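Local coordinates for uncharacterized protein VP1736 (Vibrio parahaemolyticus, PDB 3LXQ) that is of unknown function but belongs to the sulfatase family, within the alkaline phosphatase-like superfamily of alpha/beta proteins, at residues A[86-91]-A[348-353]; A[132-137]-A[185-190]; A[176-181]-A[191-196]; A[196-201]-A[240-245]. All coordinates share one frame; numbering follows the deposited sequence.

Contact 1 (A[86-91]-A[348-353]); sequences KNLVIL and PTLLSL
Leu88 and Leu350 carry this contact, and they do so entirely through apolar packing. Their side chains cross at about a right angle. Leu88 CD1 reaches 3.9 Å from both CD2 and CB of Leu350, so a single methyl group rests against the root and one branch of its partner. With CG anti to the backbone N (chi1 175°), the Leu88 side chain leans out from the strand into the helix. The other branch of Leu350 serves a second residue: its CD1 lies 4.4 Å from CD1 of Ile90, whose extended chain brings its tip within range although its root does not aim at the helix. Leu350 thus forks over two residues of the strand.

Strand 87-93 runs inside the main mixed sheet, paired in parallel with strands 241-246 and 298-304, and helix 346-353 packs on one face of that sheet, an alpha/beta architecture expected of the alkaline phosphatase superfamily. Helix 165-171 shares the site, since Ile165 touches both Leu88 and Leu351.

Polar groups stand at the margins. Lys86 CD passes 3.9 Å from Leu353 O, a van der Waals approach near the end of the helix, while the backbone of Lys86 is hydrogen-bonded to Ile354. Asn87, turned from the helix, joins the neighbouring strands by bonding Phe241 N through OD1 and Thr298 OG1 through ND2. Across the helix, Thr349 OG1 and Ser352 OG find their hydrogen bonds in surrounding segments, among them Leu367 N and Asp366 OD2.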
loop_
_atom_site.group_PDB
_atom_site.type_symbol
_atom_site.label_atom_id
_atom_site.label_comp_id
_atom_site.label_asym_id
_atom_site.label_seq_id
_atom_site.Cartn_x
_atom_site.Cartn_y
_atom_site.Cartn_z
ATOM N N LYS A 86 -11.973 -9.845 -12.456
ATOM C CA LYS A 86 -12.732 -8.877 -11.672
ATOM C C LYS A 86 -12.165 -7.451 -11.813
ATOM O O LYS A 86 -10.983 -7.264 -12.128
ATOM C CB LYS A 86 -12.766 -9.282 -10.196
ATOM C CG LYS A 86 -13.638 -10.482 -9.877
ATOM C CD LYS A 86 -13.365 -10.934 -8.445
ATOM C CE LYS A 86 -14.091 -12.226 -8.093
ATOM N NZ LYS A 86 -15.552 -12.000 -7.969
ATOM N N ASN A 87 -13.020 -6.456 -11.582
ATOM C CA ASN A 87 -12.577 -5.075 -11.438
ATOM C C ASN A 87 -11.747 -4.952 -10.160
ATOM O O ASN A 87 -11.928 -5.727 -9.211
ATOM C CB ASN A 87 -13.777 -4.126 -11.357
ATOM C CG ASN A 87 -14.711 -4.229 -12.553
ATOM O OD1 ASN A 87 -14.283 -4.207 -13.711
ATOM N ND2 ASN A 87 -16.003 -4.306 -12.270
ATOM N N LEU A 88 -10.847 -3.977 -10.126
ATOM C CA LEU A 88 -10.037 -3.739 -8.930
ATOM C C LEU A 88 -10.059 -2.286 -8.444
ATOM O O LEU A 88 -9.622 -1.375 -9.142
ATOM C CB LEU A 88 -8.593 -4.201 -9.156
ATOM C CG LEU A 88 -7.588 -3.906 -8.048
ATOM C CD1 LEU A 88 -7.910 -4.650 -6.750
ATOM C CD2 LEU A 88 -6.193 -4.244 -8.535
ATOM N N VAL A 89 -10.561 -2.097 -7.225
ATOM C CA VAL A 89 -10.689 -0.771 -6.636
ATOM C C VAL A 89 -9.796 -0.713 -5.401
ATOM O O VAL A 89 -9.976 -1.492 -4.452
ATOM C CB VAL A 89 -12.168 -0.432 -6.302
ATOM C CG1 VAL A 89 -12.273 0.784 -5.410
ATOM C CG2 VAL A 89 -12.971 -0.217 -7.588
ATOM N N ILE A 90 -8.813 0.185 -5.448
ATOM C CA ILE A 90 -7.950 0.450 -4.308
ATOM C C ILE A 90 -8.365 1.771 -3.640
ATOM O O ILE A 90 -8.328 2.825 -4.262
ATOM C CB ILE A 90 -6.452 0.516 -4.729
ATOM C CG1 ILE A 90 -5.986 -0.842 -5.278
ATOM C CG2 ILE A 90 -5.570 0.962 -3.541
ATOM C CD1 ILE A 90 -4.575 -0.812 -5.926
ATOM N N LEU A 91 -8.759 1.703 -2.372
ATOM C CA LEU A 91 -9.224 2.878 -1.647
ATOM C C LEU A 91 -8.135 3.216 -0.650
ATOM O O LEU A 91 -8.154 2.736 0.486
ATOM C CB LEU A 91 -10.557 2.608 -0.938
ATOM C CG LEU A 91 -11.705 2.088 -1.808
ATOM C CD1 LEU A 91 -12.916 1.664 -0.951
ATOM C CD2 LEU A 91 -12.112 3.121 -2.848
ATOM N N PRO A 348 0.562 -8.115 -5.739
ATOM C CA PRO A 348 0.530 -9.545 -6.139
ATOM C C PRO A 348 -0.696 -10.306 -5.618
ATOM O O PRO A 348 -1.269 -11.135 -6.337
ATOM C CB PRO A 348 1.828 -10.137 -5.537
ATOM C CG PRO A 348 2.549 -8.991 -4.861
ATOM C CD PRO A 348 1.879 -7.716 -5.204
ATOM N N THR A 349 -1.097 -10.021 -4.380
ATOM C CA THR A 349 -2.320 -10.607 -3.820
ATOM C C THR A 349 -3.579 -10.228 -4.614
ATOM O O THR A 349 -4.413 -11.096 -4.932
ATOM C CB THR A 349 -2.494 -10.233 -2.334
ATOM O OG1 THR A 349 -1.328 -10.633 -1.595
ATOM C CG2 THR A 349 -3.738 -10.888 -1.733
ATOM N N LEU A 350 -3.706 -8.947 -4.952
ATOM C CA LEU A 350 -4.905 -8.440 -5.621
ATOM C C LEU A 350 -5.038 -8.956 -7.052
ATOM O O LEU A 350 -6.141 -9.351 -7.469
ATOM C CB LEU A 350 -4.945 -6.906 -5.579
ATOM C CG LEU A 350 -5.037 -6.273 -4.178
ATOM C CD1 LEU A 350 -4.540 -4.832 -4.189
ATOM C CD2 LEU A 350 -6.444 -6.368 -3.595
ATOM N N LEU A 351 -3.927 -8.976 -7.795
ATOM C CA LEU A 351 -3.921 -9.557 -9.148
ATOM C C LEU A 351 -4.400 -11.006 -9.138
ATOM O O LEU A 351 -5.122 -11.455 -10.043
ATOM C CB LEU A 351 -2.526 -9.503 -9.773
ATOM C CG LEU A 351 -1.956 -8.161 -10.232
ATOM C CD1 LEU A 351 -0.635 -8.416 -10.927
ATOM C CD2 LEU A 351 -2.917 -7.383 -11.149
ATOM N N SER A 352 -3.986 -11.727 -8.105
ATOM C CA SER A 352 -4.328 -13.124 -7.955
ATOM C C SER A 352 -5.815 -13.254 -7.682
ATOM O O SER A 352 -6.464 -14.164 -8.209
ATOM C CB SER A 352 -3.495 -13.751 -6.832
ATOM O OG SER A 352 -3.563 -15.172 -6.845
ATOM N N LEU A 353 -6.356 -12.337 -6.876
ATOM C CA LEU A 353 -7.789 -12.342 -6.543
ATOM C C LEU A 353 -8.697 -11.964 -7.708
ATOM O O LEU A 353 -9.845 -12.427 -7.791
ATOM C CB LEU A 353 -8.076 -11.425 -5.352
ATOM C CG LEU A 353 -7.736 -11.992 -3.974
ATOM C CD1 LEU A 353 -7.646 -10.888 -2.925
ATOM C CD2 LEU A 353 -8.758 -13.056 -3.576
#

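Contact 2 (A[132-137]-A[185-190]); sequences RSVRGI and NFDNMK
Ser133, in the first turn of helix 133-141, meets Asp187 loosely, its CB 4.3 Å from the carboxylate oxygen OD2. Its hydroxyl is engaged elsewhere, hydrogen-bonded with Asp305 OD2, Glu94 OE2 and His306 NE2.

Val134 comes much closer. Its CG1 lies 3.5 Å from the backbone O of Asp187 and 3.6 Å from that residue's CB, a methyl pressed against the root of the acidic side chain. The backbone of Val134 adds a polar link through one water: Val134 N donates to it over 3.0 Å, and the water in turn donates to Asp187 OD2 over 2.9 Å. The other oxygen, OD1, forms a salt bridge with Lys154, so two kinds of partner fix the carboxylate, whose CG also lies over one face of the Phe186 ring.

Glu94 and Asp305 follow strands 87-93 and 298-304 directly, and this end of the parallel strands is where the alkaline phosphatase superfamily generally places its active site; the start of helix 133-141 probably borders the corresponding region here.

One turn on, Ile137 sends CD1 to 3.5 Å from SE of Met189, a selenomethionine in the model, the two chains crossing at about a right angle. A bend at chi3 (-54°) turns the end of Met189, which also packs on Phe178 and Tyr180 of strand 175-180.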
loop_
_atom_site.group_PDB
_atom_site.type_symbol
_atom_site.label_atom_id
_atom_site.label_comp_id
_atom_site.label_asym_id
_atom_site.label_seq_id
_atom_site.Cartn_x
_atom_site.Cartn_y
_atom_site.Cartn_z
ATOM N N ARG A 132 5.673 8.174 3.972
ATOM C CA ARG A 132 5.184 9.244 3.106
ATOM C C ARG A 132 4.171 8.726 2.105
ATOM O O ARG A 132 4.201 7.565 1.724
ATOM C CB ARG A 132 6.343 9.949 2.392
ATOM C CG ARG A 132 7.318 10.691 3.347
ATOM C CD ARG A 132 8.603 11.016 2.620
ATOM N NE ARG A 132 9.459 11.941 3.364
ATOM C CZ ARG A 132 10.450 11.575 4.177
ATOM N NH1 ARG A 132 10.730 10.287 4.385
ATOM N NH2 ARG A 132 11.165 12.505 4.789
ATOM N N SER A 133 3.256 9.608 1.719
ATOM C CA SER A 133 2.193 9.260 0.799
ATOM C C SER A 133 2.698 8.644 -0.500
ATOM O O SER A 133 2.165 7.608 -0.925
ATOM C CB SER A 133 1.306 10.480 0.538
ATOM O OG SER A 133 0.642 10.867 1.739
ATOM N N VAL A 134 3.717 9.243 -1.131
ATOM C CA VAL A 134 4.216 8.691 -2.392
ATOM C C VAL A 134 4.772 7.273 -2.232
ATOM O O VAL A 134 4.694 6.495 -3.172
ATOM C CB VAL A 134 5.244 9.586 -3.166
ATOM C CG1 VAL A 134 4.550 10.783 -3.810
ATOM C CG2 VAL A 134 6.409 10.014 -2.301
ATOM N N ARG A 135 5.303 6.938 -1.052
ATOM C CA ARG A 135 5.803 5.567 -0.825
ATOM C C ARG A 135 4.651 4.571 -0.677
ATOM O O ARG A 135 4.756 3.414 -1.121
ATOM C CB ARG A 135 6.800 5.497 0.342
ATOM C CG ARG A 135 7.372 4.090 0.580
ATOM C CD ARG A 135 8.838 4.139 0.965
ATOM N NE ARG A 135 9.758 4.278 -0.182
ATOM C CZ ARG A 135 10.971 4.818 -0.071
ATOM N NH1 ARG A 135 11.362 5.296 1.103
ATOM N NH2 ARG A 135 11.797 4.896 -1.105
ATOM N N GLY A 136 3.541 5.016 -0.095
ATOM C CA GLY A 136 2.324 4.179 -0.081
ATOM C C GLY A 136 1.731 3.964 -1.460
ATOM O O GLY A 136 1.210 2.875 -1.767
ATOM N N ILE A 137 1.795 4.993 -2.300
ATOM C CA ILE A 137 1.400 4.860 -3.722
ATOM C C ILE A 137 2.371 3.921 -4.443
ATOM O O ILE A 137 1.950 3.042 -5.203
ATOM C CB ILE A 137 1.336 6.246 -4.420
ATOM C CG1 ILE A 137 0.285 7.128 -3.730
ATOM C CG2 ILE A 137 1.048 6.094 -5.931
ATOM C CD1 ILE A 137 0.391 8.618 -4.047
ATOM N N ASN A 185 -1.239 16.972 -9.764
ATOM C CA ASN A 185 0.183 17.280 -9.970
ATOM C C ASN A 185 0.959 17.252 -8.659
ATOM O O ASN A 185 2.190 17.161 -8.655
ATOM C CB ASN A 185 0.360 18.664 -10.618
ATOM C CG ASN A 185 0.221 18.642 -12.150
ATOM O OD1 ASN A 185 -0.014 19.680 -12.769
ATOM N ND2 ASN A 185 0.380 17.469 -12.758
ATOM N N PHE A 186 0.227 17.355 -7.552
ATOM C CA PHE A 186 0.806 17.347 -6.213
ATOM C C PHE A 186 1.618 16.063 -5.982
ATOM O O PHE A 186 1.227 14.985 -6.439
ATOM C CB PHE A 186 -0.311 17.488 -5.170
ATOM C CG PHE A 186 0.165 17.390 -3.749
ATOM C CD1 PHE A 186 0.913 18.417 -3.177
ATOM C CD2 PHE A 186 -0.130 16.263 -2.981
ATOM C CE1 PHE A 186 1.367 18.321 -1.854
ATOM C CE2 PHE A 186 0.316 16.160 -1.660
ATOM C CZ PHE A 186 1.062 17.184 -1.098
ATOM N N ASP A 187 2.758 16.184 -5.303
ATOM C CA ASP A 187 3.688 15.055 -5.115
ATOM C C ASP A 187 4.052 14.341 -6.429
ATOM O O ASP A 187 4.408 13.157 -6.422
ATOM C CB ASP A 187 3.121 14.029 -4.123
ATOM C CG ASP A 187 3.487 14.324 -2.673
ATOM O OD1 ASP A 187 4.414 15.126 -2.403
ATOM O OD2 ASP A 187 2.837 13.731 -1.788
ATOM N N ASN A 188 3.939 15.042 -7.553
ATOM C CA ASN A 188 4.329 14.486 -8.856
ATOM C C ASN A 188 3.470 13.282 -9.321
ATOM O O ASN A 188 3.847 12.552 -10.242
ATOM C CB ASN A 188 5.825 14.116 -8.816
ATOM C CG ASN A 188 6.432 13.962 -10.191
ATOM O OD1 ASN A 188 7.179 13.018 -10.444
ATOM N ND2 ASN A 188 6.102 14.882 -11.095
HETATM N N MSE A 189 2.315 13.083 -8.692
HETATM C CA MSE A 189 1.496 11.897 -8.960
HETATM C C MSE A 189 1.026 11.811 -10.410
HETATM O O MSE A 189 1.268 10.803 -11.078
HETATM C CB MSE A 189 0.313 11.819 -8.003
HETATM C CG MSE A 189 0.731 11.622 -6.560
HETATM SE SE MSE A 189 -0.785 11.596 -5.342
HETATM C CE MSE A 189 -1.613 13.308 -5.848
ATOM N N LYS A 190 0.390 12.875 -10.903
ATOM C CA LYS A 190 -0.173 12.881 -12.255
ATOM C C LYS A 190 0.851 12.476 -13.308
ATOM O O LYS A 190 0.547 11.701 -14.205
ATOM C CB LYS A 190 -0.748 14.257 -12.614
ATOM C CG LYS A 190 -1.664 14.221 -13.826
ATOM C CD LYS A 190 -1.541 15.451 -14.672
ATOM C CE LYS A 190 -2.878 16.148 -14.783
ATOM N NZ LYS A 190 -3.210 16.806 -13.481
HETATM O O HOH W 1 4.311 11.983 -0.073
#

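Contact 3 (A[176-181]-A[191-196]); sequences TQFIYG and TFFFGN
The backbones of strand 175-180 and helix 189-195 come nearest at Phe178 and Phe193, whose CA atoms are 7.9 Å apart, a gap filled by two aromatic rings. The pair is T-shaped: Phe193 presents its CD2-CE2 edge to one face of Phe178, with planes at 62° and centroids 4.5 Å apart. The approach is well centred. Phe193 CE2 sits 3.3 Å above the plane of Phe178, over the middle of its ring, while Phe193 CD2 reaches 3.5 Å from Phe178 CD2 nearer the rim. Such an approach sets the slightly positive hydrogens of one edge against the electron-rich face of the other. Phe178 can offer that face because a chi1 near trans, 171°, carries its ring away from the backbone N and up from the sheet toward the helix.

Neighbouring groups hold Phe193 from further sides. Its CE1 lies at the edge of the Phe192 ring, and its ring also meets that of Phe198. Where the helix ends, Asn196 folds back: ND2 donates to Phe192 O over 2.9 Å, with an N-H...O angle of 151°, meeting a lone pair in the carbonyl plane. Asn196 N bonds Phe193 O at 3.1 Å. The side-chain amide of Asn196 also reaches beyond the helix, through ND2 to Ser158 O and through OD1 to Phe162 N, which fixes its rotation.

Strand 175-180, helix 189-195 and strand 200-202 form a beta-alpha-beta unit with its two strands parallel and adjacent, and the aromatic pair is part of the packing of the connecting helix against the first strand.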
loop_
_atom_site.group_PDB
_atom_site.type_symbol
_atom_site.label_atom_id
_atom_site.label_comp_id
_atom_site.label_asym_id
_atom_site.label_seq_id
_atom_site.Cartn_x
_atom_site.Cartn_y
_atom_site.Cartn_z
ATOM N N THR A 176 -7.703 2.055 -16.869
ATOM C CA THR A 176 -7.003 2.362 -15.609
ATOM C C THR A 176 -7.151 3.834 -15.243
ATOM O O THR A 176 -7.018 4.717 -16.097
ATOM C CB THR A 176 -5.521 1.955 -15.663
ATOM O OG1 THR A 176 -4.899 2.544 -16.815
ATOM C CG2 THR A 176 -5.393 0.436 -15.742
ATOM N N GLN A 177 -7.442 4.094 -13.970
ATOM C CA GLN A 177 -7.718 5.454 -13.522
ATOM C C GLN A 177 -7.229 5.719 -12.115
ATOM O O GLN A 177 -6.982 4.797 -11.346
ATOM C CB GLN A 177 -9.215 5.789 -13.625
ATOM C CG GLN A 177 -10.103 4.961 -12.707
ATOM C CD GLN A 177 -11.529 5.473 -12.620
ATOM O OE1 GLN A 177 -11.986 6.246 -13.469
ATOM N NE2 GLN A 177 -12.243 5.042 -11.585
ATOM N N PHE A 178 -7.098 7.004 -11.806
ATOM C CA PHE A 178 -6.746 7.487 -10.491
ATOM C C PHE A 178 -7.811 8.503 -10.124
ATOM O O PHE A 178 -8.065 9.417 -10.881
ATOM C CB PHE A 178 -5.374 8.152 -10.560
ATOM C CG PHE A 178 -4.972 8.891 -9.305
ATOM C CD1 PHE A 178 -4.964 8.258 -8.060
ATOM C CD2 PHE A 178 -4.551 10.216 -9.385
ATOM C CE1 PHE A 178 -4.568 8.945 -6.898
ATOM C CE2 PHE A 178 -4.148 10.907 -8.240
ATOM C CZ PHE A 178 -4.153 10.267 -6.992
ATOM N N ILE A 179 -8.460 8.324 -8.981
ATOM C CA ILE A 179 -9.413 9.316 -8.506
ATOM C C ILE A 179 -8.859 9.990 -7.254
ATOM O O ILE A 179 -8.529 9.322 -6.281
ATOM C CB ILE A 179 -10.821 8.739 -8.208
ATOM C CG1 ILE A 179 -11.351 7.916 -9.396
ATOM C CG2 ILE A 179 -11.801 9.882 -7.896
ATOM C CD1 ILE A 179 -12.710 7.220 -9.124
ATOM N N TYR A 180 -8.801 11.315 -7.303
ATOM C CA TYR A 180 -8.258 12.156 -6.245
ATOM C C TYR A 180 -9.170 13.379 -6.059
ATOM O O TYR A 180 -9.814 13.820 -7.008
ATOM C CB TYR A 180 -6.859 12.596 -6.670
ATOM C CG TYR A 180 -6.023 13.279 -5.618
ATOM C CD1 TYR A 180 -5.876 12.732 -4.351
ATOM C CD2 TYR A 180 -5.333 14.457 -5.918
ATOM C CE1 TYR A 180 -5.099 13.349 -3.400
ATOM C CE2 TYR A 180 -4.546 15.089 -4.971
ATOM C CZ TYR A 180 -4.435 14.530 -3.710
ATOM O OH TYR A 180 -3.659 15.139 -2.760
ATOM N N GLY A 181 -9.208 13.922 -4.843
ATOM C CA GLY A 181 -10.012 15.097 -4.531
ATOM C C GLY A 181 -9.358 16.462 -4.763
ATOM O O GLY A 181 -10.057 17.457 -4.985
ATOM N N THR A 191 2.055 13.026 -13.194
ATOM C CA THR A 191 3.138 12.759 -14.133
ATOM C C THR A 191 3.601 11.309 -14.040
ATOM O O THR A 191 3.756 10.634 -15.053
ATOM C CB THR A 191 4.321 13.745 -13.922
ATOM O OG1 THR A 191 3.861 15.082 -14.156
ATOM C CG2 THR A 191 5.480 13.453 -14.877
ATOM N N PHE A 192 3.806 10.823 -12.823
ATOM C CA PHE A 192 4.145 9.417 -12.641
ATOM C C PHE A 192 3.041 8.481 -13.128
ATOM O O PHE A 192 3.336 7.434 -13.697
ATOM C CB PHE A 192 4.461 9.116 -11.184
ATOM C CG PHE A 192 4.822 7.675 -10.924
ATOM C CD1 PHE A 192 6.092 7.194 -11.230
ATOM C CD2 PHE A 192 3.899 6.803 -10.351
ATOM C CE1 PHE A 192 6.441 5.873 -10.961
ATOM C CE2 PHE A 192 4.250 5.479 -10.075
ATOM C CZ PHE A 192 5.521 5.013 -10.388
ATOM N N PHE A 193 1.783 8.837 -12.880
ATOM C CA PHE A 193 0.686 7.937 -13.216
ATOM C C PHE A 193 0.489 7.908 -14.732
ATOM O O PHE A 193 0.382 6.831 -15.314
ATOM C CB PHE A 193 -0.617 8.318 -12.493
ATOM C CG PHE A 193 -0.616 8.047 -10.998
ATOM C CD1 PHE A 193 0.158 7.031 -10.437
ATOM C CD2 PHE A 193 -1.446 8.783 -10.162
ATOM C CE1 PHE A 193 0.130 6.778 -9.058
ATOM C CE2 PHE A 193 -1.483 8.537 -8.800
ATOM C CZ PHE A 193 -0.693 7.524 -8.247
ATOM N N PHE A 194 0.481 9.088 -15.357
ATOM C CA PHE A 194 0.348 9.233 -16.819
ATOM C C PHE A 194 1.494 8.601 -17.599
ATOM O O PHE A 194 1.280 8.034 -18.671
ATOM C CB PHE A 194 0.219 10.716 -17.222
ATOM C CG PHE A 194 -1.196 11.177 -17.453
ATOM C CD1 PHE A 194 -2.280 10.335 -17.210
ATOM C CD2 PHE A 194 -1.442 12.478 -17.891
ATOM C CE1 PHE A 194 -3.588 10.765 -17.419
ATOM C CE2 PHE A 194 -2.752 12.933 -18.106
ATOM C CZ PHE A 194 -3.831 12.073 -17.871
ATOM N N GLY A 195 2.708 8.723 -17.072
ATOM C CA GLY A 195 3.876 8.096 -17.681
ATOM C C GLY A 195 3.923 6.582 -17.500
ATOM O O GLY A 195 4.690 5.895 -18.189
ATOM N N ASN A 196 3.093 6.049 -16.600
ATOM C CA ASN A 196 3.173 4.632 -16.250
ATOM C C ASN A 196 1.845 3.847 -16.230
ATOM O O ASN A 196 1.557 3.133 -15.268
ATOM C CB ASN A 196 3.914 4.458 -14.914
ATOM C CG ASN A 196 5.382 4.837 -15.000
ATOM O OD1 ASN A 196 6.172 4.160 -15.645
ATOM N ND2 ASN A 196 5.754 5.921 -14.322
#

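Contact 4 (A[196-201]-A[240-245]); sequences NGFDQI and PFFSLV
Gly197 O, at the bend that leads Phe198 toward Phe242, takes a hydrogen bond with Thr176 OG1, and the same hydroxyl receives a weak one from Asp199 N. Gly197 makes the turn with a positive phi of 100°, and the next residue, Phe198, sends its ring inward to strand 241-246. The CA atoms of Phe198 and Phe242 stay 9.1 Å apart, for strand 175-180 lies between the two strands in the sheet, and the ring of Phe198 spans the interval to Phe242 and to the CB of Leu244. Phe198 CZ comes 4.0 Å from Phe242 CE2; the rings meet obliquely, planes at 47° and centroids 6.0 Å apart. Leu244 meets the rim of the same ring, its CB near the ring plane and 4.3 Å from Phe198 CE2. Helix 165-171 backs both aromatics through Ala166, and Ile90 of strand 87-93 touches Phe242 and Leu244.

Across the two segments the contact is therefore purely apolar: shape and dispersion join Phe198 to the strand, while strand 175-180 supplies hydrogen bonds to the bend at Gly197 and Asp199.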
loop_
_atom_site.group_PDB
_atom_site.type_symbol
_atom_site.label_atom_id
_atom_site.label_comp_id
_atom_site.label_asym_id
_atom_site.label_seq_id
_atom_site.Cartn_x
_atom_site.Cartn_y
_atom_site.Cartn_z
ATOM N N ASN A 196 3.093 6.049 -16.600
ATOM C CA ASN A 196 3.173 4.632 -16.250
ATOM C C ASN A 196 1.845 3.847 -16.230
ATOM O O ASN A 196 1.557 3.133 -15.268
ATOM C CB ASN A 196 3.914 4.458 -14.914
ATOM C CG ASN A 196 5.382 4.837 -15.000
ATOM O OD1 ASN A 196 6.172 4.160 -15.645
ATOM N ND2 ASN A 196 5.754 5.921 -14.322
ATOM N N GLY A 197 1.041 3.979 -17.282
ATOM C CA GLY A 197 -0.084 3.068 -17.486
ATOM C C GLY A 197 -1.480 3.510 -17.090
ATOM O O GLY A 197 -2.452 2.795 -17.349
ATOM N N PHE A 198 -1.597 4.670 -16.458
ATOM C CA PHE A 198 -2.917 5.220 -16.162
ATOM C C PHE A 198 -3.491 5.935 -17.391
ATOM O O PHE A 198 -2.785 6.709 -18.047
ATOM C CB PHE A 198 -2.868 6.154 -14.955
ATOM C CG PHE A 198 -2.745 5.441 -13.636
ATOM C CD1 PHE A 198 -1.521 4.929 -13.214
ATOM C CD2 PHE A 198 -3.854 5.291 -12.809
ATOM C CE1 PHE A 198 -1.406 4.278 -11.986
ATOM C CE2 PHE A 198 -3.751 4.636 -11.580
ATOM C CZ PHE A 198 -2.522 4.125 -11.168
ATOM N N ASP A 199 -4.757 5.645 -17.700
ATOM C CA ASP A 199 -5.457 6.234 -18.843
ATOM C C ASP A 199 -6.068 7.579 -18.470
ATOM O O ASP A 199 -5.708 8.615 -19.028
ATOM C CB ASP A 199 -6.581 5.309 -19.341
ATOM C CG ASP A 199 -6.068 4.109 -20.108
ATOM O OD1 ASP A 199 -4.921 4.149 -20.597
ATOM O OD2 ASP A 199 -6.825 3.121 -20.232
ATOM N N GLN A 200 -7.003 7.532 -17.527
ATOM C CA GLN A 200 -7.779 8.680 -17.088
ATOM C C GLN A 200 -7.286 9.133 -15.716
ATOM O O GLN A 200 -6.912 8.307 -14.884
ATOM C CB GLN A 200 -9.252 8.275 -17.018
ATOM C CG GLN A 200 -10.165 9.212 -16.242
ATOM C CD GLN A 200 -11.566 8.651 -16.061
ATOM O OE1 GLN A 200 -12.555 9.336 -16.323
ATOM N NE2 GLN A 200 -11.658 7.394 -15.624
ATOM N N ILE A 201 -7.251 10.443 -15.497
ATOM C CA ILE A 201 -7.069 10.988 -14.157
ATOM C C ILE A 201 -8.217 11.934 -13.850
ATOM O O ILE A 201 -8.487 12.891 -14.594
ATOM C CB ILE A 201 -5.692 11.671 -13.943
ATOM C CG1 ILE A 201 -4.592 10.610 -13.878
ATOM C CG2 ILE A 201 -5.688 12.484 -12.643
ATOM C CD1 ILE A 201 -3.192 11.158 -13.747
ATOM N N PRO A 240 -13.057 -4.324 -17.992
ATOM C CA PRO A 240 -12.698 -4.364 -16.589
ATOM C C PRO A 240 -11.882 -3.106 -16.280
ATOM O O PRO A 240 -11.089 -2.657 -17.120
ATOM C CB PRO A 240 -11.824 -5.619 -16.490
ATOM C CG PRO A 240 -11.288 -5.828 -17.874
ATOM C CD PRO A 240 -12.407 -5.398 -18.769
ATOM N N PHE A 241 -12.096 -2.522 -15.109
ATOM C CA PHE A 241 -11.351 -1.327 -14.725
ATOM C C PHE A 241 -10.525 -1.520 -13.465
ATOM O O PHE A 241 -10.888 -2.312 -12.587
ATOM C CB PHE A 241 -12.284 -0.128 -14.550
ATOM C CG PHE A 241 -13.357 -0.325 -13.507
ATOM C CD1 PHE A 241 -13.162 0.096 -12.199
ATOM C CD2 PHE A 241 -14.577 -0.903 -13.844
ATOM C CE1 PHE A 241 -14.154 -0.074 -11.240
ATOM C CE2 PHE A 241 -15.578 -1.072 -12.889
ATOM C CZ PHE A 241 -15.362 -0.656 -11.585
ATOM N N PHE A 242 -9.422 -0.769 -13.394
ATOM C CA PHE A 242 -8.588 -0.676 -12.197
ATOM C C PHE A 242 -8.577 0.775 -11.736
ATOM O O PHE A 242 -8.152 1.668 -12.473
ATOM C CB PHE A 242 -7.153 -1.167 -12.468
ATOM C CG PHE A 242 -6.142 -0.697 -11.438
ATOM C CD1 PHE A 242 -6.310 -0.995 -10.085
ATOM C CD2 PHE A 242 -5.022 0.033 -11.827
ATOM C CE1 PHE A 242 -5.376 -0.562 -9.127
ATOM C CE2 PHE A 242 -4.083 0.468 -10.885
ATOM C CZ PHE A 242 -4.266 0.173 -9.528
ATOM N N SER A 243 -9.042 0.996 -10.509
ATOM C CA SER A 243 -9.155 2.330 -9.958
ATOM C C SER A 243 -8.388 2.514 -8.651
ATOM O O SER A 243 -8.601 1.788 -7.679
ATOM C CB SER A 243 -10.631 2.673 -9.762
ATOM O OG SER A 243 -10.791 3.997 -9.274
ATOM N N LEU A 244 -7.498 3.507 -8.638
ATOM C CA LEU A 244 -6.851 3.967 -7.408
ATOM C C LEU A 244 -7.540 5.246 -6.934
ATOM O O LEU A 244 -7.546 6.235 -7.643
ATOM C CB LEU A 244 -5.340 4.197 -7.623
ATOM C CG LEU A 244 -4.575 4.876 -6.476
ATOM C CD1 LEU A 244 -4.618 4.053 -5.199
ATOM C CD2 LEU A 244 -3.143 5.190 -6.855
ATOM N N VAL A 245 -8.105 5.202 -5.728
ATOM C CA VAL A 245 -8.852 6.301 -5.129
ATOM C C VAL A 245 -8.130 6.682 -3.849
ATOM O O VAL A 245 -7.915 5.832 -2.989
ATOM C CB VAL A 245 -10.283 5.873 -4.752
ATOM C CG1 VAL A 245 -11.025 7.023 -4.109
ATOM C CG2 VAL A 245 -11.063 5.316 -5.970
#

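From the N terminus, strand 87-93 opens the widest loop, closed only at helix 346-353 by contact 1, and the other three contacts all fall within that span. Contact 2 closes a loop from helix 133-141 to the start of helix 189-195. Contact 3 crosses it, since strand 175-180 lies between the two segments of contact 2 while segment 191-196 comes after 185-190. Contact 4 follows contact 3 in series, sharing Asn196, and carries the chain on to strand 241-246, the parallel neighbour of strand 87-93. They tie helix 346-353 to strand 87-93, helix 133-141 to the start of helix 189-195, that helix to strand 175-180, and the bend before strand 200-202 to strand 241-246.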